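Local atomic coordinates of poly-beta-hydroxybuterate polymerase (Cupriavidus necator, PDB entry 5T6O), a protein that polymerises hydroxybutyryl units from coenzyme A thioesters into polyhydroxybutyrate without a template, using the alpha/beta hydrolase-fold catalytic domain that makes up this chain. Residues 40-45 and 59-64; 116-121 and 307-312; 123-128 and 143-148; 300-305 and 348-353. The protein carries 1 engineered substitution. All coordinates share one frame; numbering follows the deposited sequence. Where two conformers were deposited one is given.

Contact 1. Residues 40-45 and 59-64; sequences LLMVPP and SSLVRH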
loop_
_atom_site.group_PDB
_atom_site.type_symbol
_atom_site.label_atom_id
_atom_site.label_comp_id
_atom_site.label_asym_id
_atom_site.label_seq_id
_atom_site.Cartn_x
_atom_site.Cartn_y
_atom_site.Cartn_z
ATOM N N LEU A 40 18.826 12.022 33.398
ATOM C CA LEU A 40 18.154 11.226 32.373
ATOM C C LEU A 40 18.818 9.859 32.278
ATOM O O LEU A 40 20.030 9.775 32.050
ATOM C CB LEU A 40 18.200 11.921 31.009
ATOM C CG LEU A 40 17.643 11.101 29.842
ATOM C CD1 LEU A 40 16.125 10.966 29.976
ATOM C CD2 LEU A 40 18.015 11.766 28.511
ATOM N N LEU A 41 18.023 8.794 32.428
ATOM C CA LEU A 41 18.506 7.425 32.245
ATOM C C LEU A 41 18.078 6.936 30.866
ATOM O O LEU A 41 16.880 6.849 30.576
ATOM C CB LEU A 41 17.978 6.489 33.339
ATOM C CG LEU A 41 18.183 4.994 33.055
ATOM C CD1 LEU A 41 19.671 4.617 33.131
ATOM C CD2 LEU A 41 17.356 4.130 34.027
ATOM N N MET A 42 19.056 6.624 30.020
ATOM C CA MET A 42 18.788 6.102 28.688
ATOM C C MET A 42 18.824 4.579 28.694
ATOM O O MET A 42 19.795 3.977 29.174
ATOM C CB MET A 42 19.807 6.635 27.690
ATOM C CG MET A 42 19.784 8.133 27.512
ATOM S SD MET A 42 20.785 8.522 26.063
ATOM C CE MET A 42 20.626 10.306 26.036
ATOM N N VAL A 43 17.774 3.966 28.143
ATOM C CA VAL A 43 17.705 2.515 27.965
ATOM C C VAL A 43 17.742 2.220 26.470
ATOM O O VAL A 43 16.717 2.331 25.779
ATOM C CB VAL A 43 16.453 1.914 28.623
ATOM C CG1 VAL A 43 16.425 0.372 28.426
ATOM C CG2 VAL A 43 16.416 2.272 30.118
ATOM N N PRO A 44 18.903 1.870 25.936
ATOM C CA PRO A 44 19.029 1.590 24.513
ATOM C C PRO A 44 18.539 0.190 24.192
ATOM O O PRO A 44 18.286 -0.614 25.099
ATOM C CB PRO A 44 20.541 1.718 24.261
ATOM C CG PRO A 44 21.139 2.193 25.595
ATOM C CD PRO A 44 20.186 1.764 26.640
ATOM N N PRO A 45 18.397 -0.149 22.912
ATOM C CA PRO A 45 18.066 -1.536 22.552
ATOM C C PRO A 45 19.169 -2.496 22.971
ATOM O O PRO A 45 20.342 -2.126 23.067
ATOM C CB PRO A 45 17.939 -1.484 21.023
ATOM C CG PRO A 45 18.812 -0.286 20.622
ATOM C CD PRO A 45 18.559 0.710 21.722
ATOM N N SER A 59 27.585 13.320 15.968
ATOM C CA SER A 59 26.278 12.692 15.837
ATOM C C SER A 59 25.755 12.125 17.148
ATOM O O SER A 59 24.715 11.465 17.147
ATOM C CB SER A 59 26.349 11.567 14.807
ATOM O OG SER A 59 27.242 10.559 15.277
ATOM N N SER A 60 26.455 12.347 18.260
ATOM C CA SER A 60 26.110 11.683 19.516
ATOM C C SER A 60 24.899 12.346 20.172
ATOM O O SER A 60 24.938 13.537 20.506
ATOM C CB SER A 60 27.310 11.715 20.463
ATOM O OG SER A 60 26.922 11.406 21.794
ATOM N N LEU A 61 23.849 11.559 20.424
ATOM C CA LEU A 61 22.743 12.067 21.219
ATOM C C LEU A 61 23.156 12.232 22.674
ATOM O O LEU A 61 22.755 13.199 23.330
ATOM C CB LEU A 61 21.529 11.137 21.099
ATOM C CG LEU A 61 20.288 11.616 21.844
ATOM C CD1 LEU A 61 19.667 12.821 21.146
ATOM C CD2 LEU A 61 19.288 10.469 22.013
ATOM N N VAL A 62 23.958 11.298 23.200
ATOM C CA VAL A 62 24.425 11.432 24.578
ATOM C C VAL A 62 25.155 12.753 24.762
ATOM O O VAL A 62 24.834 13.538 25.665
ATOM C CB VAL A 62 25.321 10.245 24.977
ATOM C CG1 VAL A 62 25.998 10.548 26.288
ATOM C CG2 VAL A 62 24.485 8.958 25.093
ATOM N N ARG A 63 26.159 13.021 23.917
ATOM C CA ARG A 63 26.929 14.248 24.097
ATOM C C ARG A 63 26.036 15.474 23.984
ATOM O O ARG A 63 26.192 16.440 24.736
ATOM C CB ARG A 63 28.071 14.324 23.087
ATOM C CG ARG A 63 29.055 15.467 23.371
ATOM C CD ARG A 63 30.017 15.680 22.207
ATOM N NE ARG A 63 29.301 16.020 20.975
ATOM C CZ ARG A 63 28.985 17.262 20.612
ATOM N NH1 ARG A 63 29.328 18.288 21.384
ATOM N NH2 ARG A 63 28.328 17.484 19.477
ATOM N N HIS A 64 25.084 15.452 23.052
ATOM C CA HIS A 64 24.204 16.601 22.904
ATOM C C HIS A 64 23.402 16.858 24.180
ATOM O O HIS A 64 23.248 18.012 24.602
ATOM C CB HIS A 64 23.271 16.390 21.714
ATOM C CG HIS A 64 22.387 17.562 21.443
ATOM N ND1 HIS A 64 22.815 18.668 20.743
ATOM C CD2 HIS A 64 21.109 17.816 21.811
ATOM C CE1 HIS A 64 21.833 19.552 20.681
ATOM N NE2 HIS A 64 20.785 19.058 21.317
#

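Contact 2. Residues 116-121 and 307-312; sequences LGFAVG and GHIAGV. Engineered in segment 116-121: Ala-119 (natural residue Cys).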
loop_
_atom_site.group_PDB
_atom_site.type_symbol
_atom_site.label_atom_id
_atom_site.label_comp_id
_atom_site.label_asym_id
_atom_site.label_seq_id
_atom_site.Cartn_x
_atom_site.Cartn_y
_atom_site.Cartn_z
ATOM N N LEU A 116 14.503 7.491 29.180
ATOM C CA LEU A 116 14.405 7.442 27.732
ATOM C C LEU A 116 14.601 5.998 27.290
ATOM O O LEU A 116 15.428 5.271 27.853
ATOM C CB LEU A 116 15.452 8.358 27.059
ATOM C CG LEU A 116 15.667 8.296 25.537
ATOM C CD1 LEU A 116 16.260 9.626 25.045
ATOM C CD2 LEU A 116 16.578 7.130 25.102
ATOM N N GLY A 117 13.826 5.586 26.298
ATOM C CA GLY A 117 14.070 4.328 25.620
ATOM C C GLY A 117 14.159 4.561 24.127
ATOM O O GLY A 117 13.573 5.499 23.593
ATOM N N PHE A 118 14.929 3.698 23.457
ATOM C CA PHE A 118 15.056 3.722 21.999
ATOM C C PHE A 118 14.783 2.323 21.470
ATOM O O PHE A 118 15.420 1.363 21.911
ATOM C CB PHE A 118 16.451 4.192 21.564
ATOM C CG PHE A 118 16.686 4.087 20.068
ATOM C CD1 PHE A 118 15.797 4.662 19.176
ATOM C CD2 PHE A 118 17.798 3.435 19.562
ATOM C CE1 PHE A 118 16.005 4.587 17.812
ATOM C CE2 PHE A 118 18.009 3.348 18.193
ATOM C CZ PHE A 118 17.113 3.927 17.316
ATOM N N ALA A 119 13.829 2.203 20.545
ATOM C CA ALA A 119 13.530 0.917 19.878
ATOM C C ALA A 119 13.137 -0.088 20.957
ATOM O O ALA A 119 12.325 0.246 21.834
ATOM C CB ALA A 119 14.708 0.509 19.013
ATOM N N VAL A 120 13.682 -1.308 20.960
ATOM C CA VAL A 120 13.241 -2.262 21.975
ATOM C C VAL A 120 13.585 -1.778 23.387
ATOM O O VAL A 120 12.919 -2.173 24.349
ATOM C CB VAL A 120 13.813 -3.675 21.710
ATOM C CG1 VAL A 120 15.313 -3.735 21.989
ATOM C CG2 VAL A 120 13.059 -4.690 22.560
ATOM N N GLY A 121 14.590 -0.898 23.532
ATOM C CA GLY A 121 14.809 -0.256 24.824
ATOM C C GLY A 121 13.578 0.481 25.322
ATOM O O GLY A 121 13.310 0.513 26.529
ATOM N N GLY A 307 14.558 8.090 7.577
ATOM C CA GLY A 307 14.471 6.682 7.923
ATOM C C GLY A 307 14.710 6.379 9.396
ATOM O O GLY A 307 14.760 7.264 10.253
ATOM N N HIS A 308 14.880 5.078 9.676
ATOM C CA HIS A 308 14.973 4.577 11.047
ATOM C C HIS A 308 16.083 5.275 11.829
ATOM O O HIS A 308 15.849 5.811 12.920
ATOM C CB HIS A 308 15.198 3.059 11.003
ATOM C CG HIS A 308 15.279 2.405 12.350
ATOM N ND1 HIS A 308 14.247 2.445 13.266
ATOM C CD2 HIS A 308 16.266 1.673 12.925
ATOM C CE1 HIS A 308 14.598 1.773 14.349
ATOM N NE2 HIS A 308 15.818 1.294 14.168
ATOM N N ILE A 309 17.305 5.258 11.305
ATOM C CA ILE A 309 18.414 5.897 12.019
ATOM C C ILE A 309 18.610 7.336 11.564
ATOM O O ILE A 309 18.825 8.225 12.389
ATOM C CB ILE A 309 19.719 5.089 11.852
ATOM C CG1 ILE A 309 19.568 3.690 12.457
ATOM C CG2 ILE A 309 20.890 5.843 12.502
ATOM C CD1 ILE A 309 19.219 3.697 13.938
ATOM N N ALA A 310 18.549 7.590 10.255
ATOM C CA ALA A 310 18.737 8.960 9.772
ATOM C C ALA A 310 17.771 9.930 10.449
ATOM O O ALA A 310 18.132 11.074 10.738
ATOM C CB ALA A 310 18.569 9.017 8.251
ATOM N N GLY A 311 16.545 9.484 10.728
ATOM C CA GLY A 311 15.572 10.389 11.323
ATOM C C GLY A 311 15.849 10.677 12.787
ATOM O O GLY A 311 15.699 11.814 13.243
ATOM N N VAL A 312 16.236 9.650 13.552
ATOM C CA VAL A 312 16.488 9.855 14.974
ATOM C C VAL A 312 17.813 10.567 15.187
ATOM O O VAL A 312 17.909 11.499 15.992
ATOM C CB VAL A 312 16.436 8.517 15.742
ATOM C CG1 VAL A 312 15.077 7.931 15.650
ATOM C CG2 VAL A 312 17.453 7.516 15.213
#

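Contact 3. Residues 123-128 and 143-148; sequences TIVSTA and VTLLTT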
loop_
_atom_site.group_PDB
_atom_site.type_symbol
_atom_site.label_atom_id
_atom_site.label_comp_id
_atom_site.label_asym_id
_atom_site.label_seq_id
_atom_site.Cartn_x
_atom_site.Cartn_y
_atom_site.Cartn_z
ATOM N N THR A 123 10.414 -0.370 24.548
ATOM C CA THR A 123 9.486 -1.417 24.957
ATOM C C THR A 123 9.876 -1.960 26.325
ATOM O O THR A 123 9.027 -2.125 27.207
ATOM C CB THR A 123 9.472 -2.541 23.916
ATOM O OG1 THR A 123 9.365 -1.980 22.599
ATOM C CG2 THR A 123 8.306 -3.496 24.165
ATOM N N ILE A 124 11.170 -2.233 26.509
ATOM C CA ILE A 124 11.685 -2.708 27.790
ATOM C C ILE A 124 11.401 -1.696 28.891
ATOM O O ILE A 124 10.867 -2.040 29.953
ATOM C CB ILE A 124 13.191 -3.001 27.676
ATOM C CG1 ILE A 124 13.429 -4.262 26.844
ATOM C CG2 ILE A 124 13.828 -3.133 29.065
ATOM C CD1 ILE A 124 14.894 -4.432 26.352
ATOM N N VAL A 125 11.765 -0.431 28.669
ATOM C CA VAL A 125 11.652 0.493 29.788
ATOM C C VAL A 125 10.188 0.788 30.098
ATOM O O VAL A 125 9.826 0.985 31.266
ATOM C CB VAL A 125 12.475 1.771 29.552
ATOM C CG1 VAL A 125 11.728 2.775 28.672
ATOM C CG2 VAL A 125 12.827 2.359 30.905
ATOM N N SER A 126 9.314 0.770 29.088
ATOM C CA SER A 126 7.889 0.962 29.355
ATOM C C SER A 126 7.326 -0.195 30.170
ATOM O O SER A 126 6.525 0.017 31.092
ATOM C CB SER A 126 7.118 1.119 28.043
ATOM O OG SER A 126 7.574 2.265 27.337
ATOM N N THR A 127 7.730 -1.429 29.841
ATOM C CA THR A 127 7.284 -2.577 30.624
ATOM C C THR A 127 7.757 -2.460 32.067
ATOM O O THR A 127 6.986 -2.698 33.004
ATOM C CB THR A 127 7.790 -3.871 29.979
ATOM O OG1 THR A 127 7.284 -3.956 28.641
ATOM C CG2 THR A 127 7.350 -5.098 30.783
ATOM N N ALA A 128 9.015 -2.054 32.261
ATOM C CA ALA A 128 9.570 -1.927 33.607
ATOM C C ALA A 128 8.803 -0.906 34.437
ATOM O O ALA A 128 8.515 -1.146 35.615
ATOM C CB ALA A 128 11.049 -1.544 33.530
ATOM N N VAL A 143 8.925 10.242 30.596
ATOM C CA VAL A 143 9.406 9.158 29.751
ATOM C C VAL A 143 9.532 9.688 28.333
ATOM O O VAL A 143 8.624 10.368 27.842
ATOM C CB VAL A 143 8.451 7.947 29.776
ATOM C CG1 VAL A 143 8.912 6.879 28.782
ATOM C CG2 VAL A 143 8.365 7.371 31.190
ATOM N N THR A 144 10.650 9.380 27.678
ATOM C CA THR A 144 10.844 9.670 26.263
ATOM C C THR A 144 10.947 8.343 25.521
ATOM O O THR A 144 11.847 7.541 25.796
ATOM C CB THR A 144 12.099 10.520 26.045
ATOM O OG1 THR A 144 11.949 11.776 26.727
ATOM C CG2 THR A 144 12.335 10.781 24.555
ATOM N N LEU A 145 10.040 8.119 24.572
ATOM C CA LEU A 145 10.031 6.904 23.757
ATOM C C LEU A 145 10.474 7.276 22.348
ATOM O O LEU A 145 9.698 7.842 21.579
ATOM C CB LEU A 145 8.638 6.282 23.752
ATOM C CG LEU A 145 8.127 5.791 25.111
ATOM C CD1 LEU A 145 6.730 5.163 24.949
ATOM C CD2 LEU A 145 9.105 4.782 25.726
ATOM N N LEU A 146 11.725 6.969 22.009
ATOM C CA LEU A 146 12.224 7.192 20.662
ATOM C C LEU A 146 12.015 5.924 19.842
ATOM O O LEU A 146 12.555 4.865 20.189
ATOM C CB LEU A 146 13.705 7.569 20.682
ATOM C CG LEU A 146 14.093 8.777 21.539
ATOM C CD1 LEU A 146 15.580 9.074 21.333
ATOM C CD2 LEU A 146 13.258 10.011 21.194
ATOM N N THR A 147 11.213 6.019 18.776
ATOM C CA THR A 147 11.110 4.936 17.799
ATOM C C THR A 147 10.774 3.609 18.483
ATOM O O THR A 147 11.432 2.587 18.284
ATOM C CB THR A 147 12.416 4.849 17.002
ATOM O OG1 THR A 147 12.751 6.166 16.566
ATOM C CG2 THR A 147 12.281 3.975 15.775
ATOM N N THR A 148 9.725 3.628 19.299
ATOM C CA THR A 148 9.392 2.503 20.171
ATOM C C THR A 148 8.097 1.840 19.723
ATOM O O THR A 148 7.098 2.522 19.488
ATOM C CB THR A 148 9.254 2.988 21.615
ATOM O OG1 THR A 148 10.522 3.468 22.068
ATOM C CG2 THR A 148 8.730 1.876 22.539
#

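Contact 4. Residues 300-305 and 348-353; sequences RFVLGA and WPDWTA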
loop_
_atom_site.group_PDB
_atom_site.type_symbol
_atom_site.label_atom_id
_atom_site.label_comp_id
_atom_site.label_asym_id
_atom_site.label_seq_id
_atom_site.Cartn_x
_atom_site.Cartn_y
_atom_site.Cartn_z
ATOM N N ARG A 300 3.079 14.060 24.035
ATOM C CA ARG A 300 3.504 14.845 22.883
ATOM C C ARG A 300 3.989 13.870 21.828
ATOM O O ARG A 300 4.748 12.946 22.146
ATOM C CB ARG A 300 4.619 15.827 23.257
ATOM C CG ARG A 300 5.150 16.654 22.082
ATOM C CD ARG A 300 5.903 17.884 22.590
ATOM N NE ARG A 300 6.357 18.764 21.508
ATOM C CZ ARG A 300 5.580 19.629 20.869
ATOM N NH1 ARG A 300 4.294 19.740 21.186
ATOM N NH2 ARG A 300 6.086 20.392 19.908
ATOM N N PHE A 301 3.526 14.032 20.589
ATOM C CA PHE A 301 4.024 13.206 19.493
ATOM C C PHE A 301 4.733 14.092 18.480
ATOM O O PHE A 301 4.200 15.134 18.081
ATOM C CB PHE A 301 2.918 12.419 18.791
ATOM C CG PHE A 301 3.456 11.455 17.767
ATOM C CD1 PHE A 301 3.845 10.178 18.148
ATOM C CD2 PHE A 301 3.612 11.839 16.443
ATOM C CE1 PHE A 301 4.367 9.300 17.215
ATOM C CE2 PHE A 301 4.130 10.966 15.502
ATOM C CZ PHE A 301 4.511 9.693 15.893
ATOM N N VAL A 302 5.923 13.671 18.056
ATOM C CA VAL A 302 6.727 14.434 17.110
ATOM C C VAL A 302 7.246 13.475 16.049
ATOM O O VAL A 302 7.726 12.384 16.371
ATOM C CB VAL A 302 7.879 15.182 17.808
ATOM C CG1 VAL A 302 8.793 15.836 16.781
ATOM C CG2 VAL A 302 7.317 16.222 18.775
ATOM N N LEU A 303 7.109 13.869 14.787
ATOM C CA LEU A 303 7.497 13.065 13.636
ATOM C C LEU A 303 8.721 13.697 12.988
ATOM O O LEU A 303 8.664 14.857 12.568
ATOM C CB LEU A 303 6.346 13.003 12.630
ATOM C CG LEU A 303 6.493 12.137 11.382
ATOM C CD1 LEU A 303 6.700 10.695 11.793
ATOM C CD2 LEU A 303 5.228 12.284 10.522
ATOM N N GLY A 304 9.818 12.948 12.912
ATOM C CA GLY A 304 10.994 13.401 12.195
ATOM C C GLY A 304 10.976 12.897 10.765
ATOM O O GLY A 304 10.425 11.850 10.471
ATOM N N ALA A 305 11.586 13.663 9.864
ATOM C CA ALA A 305 11.718 13.185 8.498
ATOM C C ALA A 305 12.774 12.079 8.419
ATOM O O ALA A 305 13.622 11.937 9.304
ATOM C CB ALA A 305 12.093 14.334 7.556
ATOM N N TRP A 348 15.577 17.609 17.686
ATOM C CA TRP A 348 16.238 17.533 18.989
ATOM C C TRP A 348 15.958 18.757 19.852
ATOM O O TRP A 348 15.683 18.569 21.051
ATOM C CB TRP A 348 17.757 17.328 18.842
ATOM C CG TRP A 348 18.170 15.973 18.333
ATOM C CD1 TRP A 348 17.363 14.997 17.819
ATOM C CD2 TRP A 348 19.497 15.446 18.329
ATOM N NE1 TRP A 348 18.121 13.897 17.461
ATOM C CE2 TRP A 348 19.435 14.154 17.764
ATOM C CE3 TRP A 348 20.736 15.953 18.730
ATOM C CZ2 TRP A 348 20.561 13.356 17.606
ATOM C CZ3 TRP A 348 21.865 15.157 18.569
ATOM C CH2 TRP A 348 21.765 13.868 18.017
ATOM N N PRO A 349 16.005 20.002 19.345
ATOM C CA PRO A 349 15.669 21.143 20.213
ATOM C C PRO A 349 14.256 21.095 20.764
ATOM O O PRO A 349 14.029 21.551 21.893
ATOM C CB PRO A 349 15.873 22.356 19.292
ATOM C CG PRO A 349 16.907 21.902 18.317
ATOM C CD PRO A 349 16.553 20.460 18.053
ATOM N N ASP A 350 13.298 20.565 20.001
ATOM C CA ASP A 350 11.941 20.416 20.513
ATOM C C ASP A 350 11.927 19.499 21.723
ATOM O O ASP A 350 11.329 19.811 22.763
ATOM C CB ASP A 350 11.031 19.855 19.421
ATOM C CG ASP A 350 9.580 19.756 19.864
ATOM O OD1 ASP A 350 9.213 18.755 20.521
ATOM O OD2 ASP A 350 8.800 20.679 19.550
ATOM N N TRP A 351 12.608 18.362 21.606
ATOM C CA TRP A 351 12.653 17.405 22.702
ATOM C C TRP A 351 13.429 17.947 23.904
ATOM O O TRP A 351 12.976 17.813 25.048
ATOM C CB TRP A 351 13.255 16.088 22.219
ATOM C CG TRP A 351 13.487 15.157 23.366
ATOM C CD1 TRP A 351 12.554 14.707 24.238
ATOM C CD2 TRP A 351 14.738 14.584 23.774
ATOM N NE1 TRP A 351 13.140 13.884 25.181
ATOM C CE2 TRP A 351 14.479 13.780 24.905
ATOM C CE3 TRP A 351 16.050 14.666 23.290
ATOM C CZ2 TRP A 351 15.485 13.083 25.576
ATOM C CZ3 TRP A 351 17.045 13.950 23.946
ATOM C CH2 TRP A 351 16.760 13.172 25.073
ATOM N N THR A 352 14.615 18.537 23.687
ATOM C CA THR A 352 15.391 18.951 24.856
ATOM C C THR A 352 14.691 20.071 25.613
ATOM O O THR A 352 14.802 20.142 26.845
ATOM C CB THR A 352 16.813 19.389 24.480
ATOM O OG1 THR A 352 16.766 20.536 23.627
ATOM C CG2 THR A 352 17.562 18.257 23.763
ATOM N N ALA A 353 13.964 20.943 24.903
ATOM C CA ALA A 353 13.170 21.957 25.587
ATOM C C ALA A 353 12.059 21.310 26.402
ATOM O O ALA A 353 11.798 21.717 27.539
ATOM C CB ALA A 353 12.597 22.960 24.580
#

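Contact 1. Residues 40-45 and 59-64
Met-42 turns its CG anti to the carbonyl carbon (chi1 -63°), and the rest of its chain runs out extended. This carries SD and CE from the strand to the start of helix 61-67. On the helix, Val-62 sets CG1 anti to its backbone N (chi1 169°). Its other branch, CG2, lies beside that nitrogen and does the touching. Met-42 SD rests 3.8 Å from Val-62 CG2, and Met-42 CE is 4.2 Å from the same methyl. The two side chains cross obliquely. The end methyl of Met-42 also meets Leu-61, with CE 4.2 Å from Leu-61 CD2. One methionine tip thus spans two consecutive helix residues. No hydrogen bond passes between the segments, and all three touching residues are buried.

The helix end is fixed separately. Ser-60 is the N-cap, and its OG accepts from Arg-63 N at 2.8 Å in a nearly straight bond (N-H...OG angle 173°). Ser-60 OG also bonds to Asp-54 OD1. The first turn that presents Leu-61 and Val-62 is therefore held at a defined start.

The contact joins the first two elements of the beta-alpha-beta unit made of strand 40-43, helix 61-67 and strand 72-77. Strand 40-43 lies between strands 113-118 and 72-77 in the sheet. Val-62 also packs on Leu-74 of strand 72-77. Leu-61 reaches Trp-348 and Trp-351 of helix 348-358, so helix 61-67 fits against both the sheet and that second helix.

Contact 2. Residues 116-121 and 307-312
The turn from strand 113-118 into helix 120-134 has the form of the nucleophile elbow of alpha/beta hydrolases, and here it meets the short helix about 308-312. Phe-118 carries the contact and meets His-308, Ile-309 and Val-312. Ala-119, at the tip of the turn, is an engineered residue in place of cysteine. Its backbone (phi 59°, psi -133°) is consistent with the nucleophile position of the fold.

Phe-118 sets CG anti to its backbone N, which sends the ring toward the helix. Ile-309 CD1 comes to the ring edge, near its plane, 4.0 Å from Phe-118 CZ. Val-312 points against Phe-118 from the other segment and brings CG1 4.1 Å from Phe-118 CE1, although Val-312 has two conformers and this distance holds for one. The His-308 and Phe-118 rings lie near parallel, with planes at 22°, but they are slid apart, centroids 5.9 Å, and barely overlap. Ala-119 CB lies 4.1 Å above the plane of the Phe-118 ring, over its centre. His-308 NE2 is 5.0 Å from Ala-119 CB.

His-308 ND1 bonds to Asp-280 OD2, an arrangement consistent with the Asp-His pair of a catalytic triad. Glu-164 of the second subunit takes bonds from Ile-309 N and Ala-310 N.

No hydrogen bond joins the two segments. The elbow and helix 308-312 therefore meet by apolar contact around one phenyl ring, while the imidazole takes its polar hold from Asp-280.

Contact 3. Residues 123-128 and 143-148
This is a buried contact between a helix and a strand of the same beta-alpha-beta unit, strand 113-118, helix 120-134 and strand 140-146. It belongs to the alpha/beta hydrolase fold. Ser-126 and Val-125 of the helix meet Leu-145 of the strand, and Thr-123 meets Thr-148 just past the strand end. No hydrogen bond crosses between the segments.

Leu-145 does most of the reaching. Its CG is anti to the carbonyl carbon (chi1 -64°), which swings the branched end toward the helix. Leu-145 CD2 lies 4.4 Å from Val-125 CG1. The same methyl sits closer, 3.4 Å, to Ser-126 OG. That hydroxyl is bonded back to Gly-122 O in its own helix, so a polar atom with its partner at home can lie against a methyl group.

At the other end Thr-123 OG1 is bonded to Leu-149 O, the residue following the segment. Thr-148 OG1 turns back to donate to Leu-146 O at 3.1 Å, from above the carbonyl plane. Its methyl is left to face the helix: Thr-148 CG2 approaches Thr-123 N at 3.5 Å and Thr-123 OG1 at 3.9 Å.

Contact 4. Residues 300-305 and 348-353
Arg-300 and Asp-350 form a two-bond salt bridge. The arginine grips the carboxylate side-on, through NE and NH2. Arg-300 NE donates to Asp-350 OD1 at 3.0 Å, almost straight (N-H...O angle 173°). Arg-300 NH2 donates to Asp-350 OD2 at 2.8 Å, with an angle of 161°. Each oxygen uses its syn lone pair, the one on the side of its partner oxygen. The guanidinium and carboxylate planes are only 16° apart, so the two groups meet edge to edge and hold each other flat.

The side chains come from opposite directions. Arg-300 reaches across with its chain extended from CG to NE, and Asp-350 answers with CG anti to its own backbone N. Both charged groups have further partners. Arg-300 NH1 forms a salt bridge with Asp-327, and Asp-350 OD1 is also bonded to Tyr-273 OH. The carboxylate belongs to the first turn of its helix, where the helix dipole would tend to stabilise its negative charge.

Packing is minor beside this. Val-302 CG2 lies 3.6 Å from Asp-350 OD1, so a methyl borders the oxygen that also meets NE.

Strand 299-304 runs between strands 272-277 and 322-325 in the sheet, and the contact ties it to the start of helix 348-358. Trp-351 of the same helix meets the Tyr-273 ring and donates to Thr-144 OG1. The helix thus lies against strands 299-304, 272-277 and 140-146.

How the contacts relate
Contacts 1 to 3 are buried and have no hydrogen bond between their segments. Contacts 1 and 2 are largely apolar, while in contact 3 methyl groups lie against hydroxyls that are bonded elsewhere. Contact 4 is partly buried, farther from the chain centre, and rests on a salt bridge. All four reach one sheet. Contact 1 joins a strand to the helix that follows it; contact 3 joins a helix to the strand that follows it, each within one beta-alpha-beta unit. Contacts 2 and 4 connect parts farther apart in sequence. Contacts 2 and 3 share helix 120-134. Residues 348-353 link outward: His-64 of contact 1 packs on Trp-348, while Val-312 O of contact 2 lies 2.8 Å from Trp-348 NE1.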